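Local coordinates for assembly chaperone of ribosomal protein L4 (Acl4) (Chaetomium thermophilum, PDB 5TQB), which probably binds newly made ribosomal protein L4 through its helical TPR-type repeats and escorts it toward ribosome assembly, at residues Glu186-Gln189 / Thr190-Asn193. Numbering follows the deposited sequence.
Sequences ETWQ and TVAN. With EDO (1,2-ethanediol), chain H.
Glu186 O takes the backbone N of Thr190 at 3.0 Å, and the donor stands 38° out of the carbonyl plane. The next three residues continue the i to i+4 pattern: Val191 N to Thr187 O, Ala192 N to Trp188 O, and Asn193 N to Gln189 O. With OG1 anti to the carbonyl carbon (chi1 -58°), the Thr190 hydroxyl is turned back along the helix to the same Glu186 O, a hydrogen bond that stays doubtful because the place of OG1 is less sure. Among apolar groups, Val191 CG2 meets Trp188 CE3 at 4.0 Å, the two side chains running side by side; the indole NE1 is tied to Pro182 O. This is one helix, 185-197, of an all-helical, TPR-like array: Thr190 packs on helix 131-156 and Ala192 on helix 201-212. Glu186 OE2 accepts from O2 of a bound ethanediol at 2.7 Å and is also hydrogen-bonded to Ser230 OG, while OE1 makes a salt bridge to a basic side chain on the chain of another protein. Cut back to an alanine here, the side chain would probably leave that basic group without its carboxylate mate. Asn193 OD1 hydrogen-bonds to a basic side chain of that other protein's chain.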
loop_
_atom_site.group_PDB
_atom_site.type_symbol
_atom_site.label_atom_id
_atom_site.label_comp_id
_atom_site.label_asym_id
_atom_site.label_seq_id
_atom_site.Cartn_x
_atom_site.Cartn_y
_atom_site.Cartn_z
ATOM N N GLU B 186 -1.161 13.657 0.142
ATOM C CA GLU B 186 -0.454 13.753 1.413
ATOM C C GLU B 186 -0.303 15.196 1.903
ATOM O O GLU B 186 -0.196 15.447 3.104
ATOM C CB GLU B 186 0.918 13.098 1.292
ATOM C CG GLU B 186 1.750 13.154 2.558
ATOM C CD GLU B 186 2.576 11.894 2.768
ATOM O OE1 GLU B 186 3.794 12.016 3.012
ATOM O OE2 GLU B 186 2.003 10.785 2.698
ATOM N N THR B 187 -0.292 16.146 0.978
ATOM C CA THR B 187 -0.149 17.536 1.363
ATOM C C THR B 187 -1.404 17.970 2.121
ATOM O O THR B 187 -1.316 18.604 3.170
ATOM C CB THR B 187 0.085 18.434 0.138
ATOM O OG1 THR B 187 -0.996 18.281 -0.787
ATOM C CG2 THR B 187 1.387 18.056 -0.554
ATOM N N TRP B 188 -2.567 17.602 1.594
ATOM C CA TRP B 188 -3.839 17.999 2.187
ATOM C C TRP B 188 -4.151 17.173 3.425
ATOM O O TRP B 188 -4.826 17.632 4.348
ATOM C CB TRP B 188 -4.949 17.893 1.147
ATOM C CG TRP B 188 -4.722 18.870 0.051
ATOM C CD1 TRP B 188 -4.300 18.601 -1.216
ATOM C CD2 TRP B 188 -4.863 20.291 0.137
ATOM N NE1 TRP B 188 -4.183 19.768 -1.931
ATOM C CE2 TRP B 188 -4.522 20.820 -1.121
ATOM C CE3 TRP B 188 -5.252 21.167 1.155
ATOM C CZ2 TRP B 188 -4.562 22.185 -1.391
ATOM C CZ3 TRP B 188 -5.292 22.523 0.885
ATOM C CH2 TRP B 188 -4.949 23.018 -0.376
ATOM N N GLN B 189 -3.628 15.955 3.441
ATOM C CA GLN B 189 -3.686 15.112 4.617
ATOM C C GLN B 189 -2.964 15.813 5.766
ATOM O O GLN B 189 -3.443 15.840 6.904
ATOM C CB GLN B 189 -3.018 13.781 4.300
ATOM C CG GLN B 189 -3.375 12.663 5.232
ATOM C CD GLN B 189 -3.112 11.308 4.613
ATOM O OE1 GLN B 189 -3.666 10.970 3.565
ATOM N NE2 GLN B 189 -2.259 10.525 5.259
ATOM N N THR B 190 -1.814 16.399 5.447
ATOM C CA THR B 190 -0.971 17.040 6.446
ATOM C C THR B 190 -1.558 18.379 6.863
ATOM O O THR B 190 -1.388 18.805 8.004
ATOM C CB THR B 190 0.467 17.221 5.922
ATOM O OG1 THR B 190 0.998 15.941 5.568
ATOM C CG2 THR B 190 1.374 17.849 6.972
ATOM N N VAL B 191 -2.245 19.041 5.938
ATOM C CA VAL B 191 -2.947 20.273 6.256
ATOM C C VAL B 191 -4.007 19.957 7.310
ATOM O O VAL B 191 -4.168 20.691 8.284
ATOM C CB VAL B 191 -3.583 20.901 4.990
ATOM C CG1 VAL B 191 -4.635 21.950 5.350
ATOM C CG2 VAL B 191 -2.511 21.527 4.110
ATOM N N ALA B 192 -4.712 18.846 7.123
ATOM C CA ALA B 192 -5.760 18.441 8.054
ATOM C C ALA B 192 -5.176 18.139 9.431
ATOM O O ALA B 192 -5.749 18.520 10.455
ATOM C CB ALA B 192 -6.498 17.230 7.520
ATOM N N ASN B 193 -4.034 17.455 9.439
ATOM C CA ASN B 193 -3.342 17.102 10.670
ATOM C C ASN B 193 -3.128 18.341 11.518
ATOM O O ASN B 193 -3.482 18.364 12.696
ATOM C CB ASN B 193 -1.995 16.456 10.352
ATOM C CG ASN B 193 -1.637 15.339 11.313
ATOM O OD1 ASN B 193 -2.042 15.346 12.474
ATOM N ND2 ASN B 193 -0.878 14.364 10.827
HETATM C C1 EDO H . 1.037 10.894 -1.242
HETATM O O1 EDO H . -0.330 11.201 -1.409
HETATM C C2 EDO H . 1.240 9.856 -0.162
HETATM O O2 EDO H . 2.604 9.842 0.206
#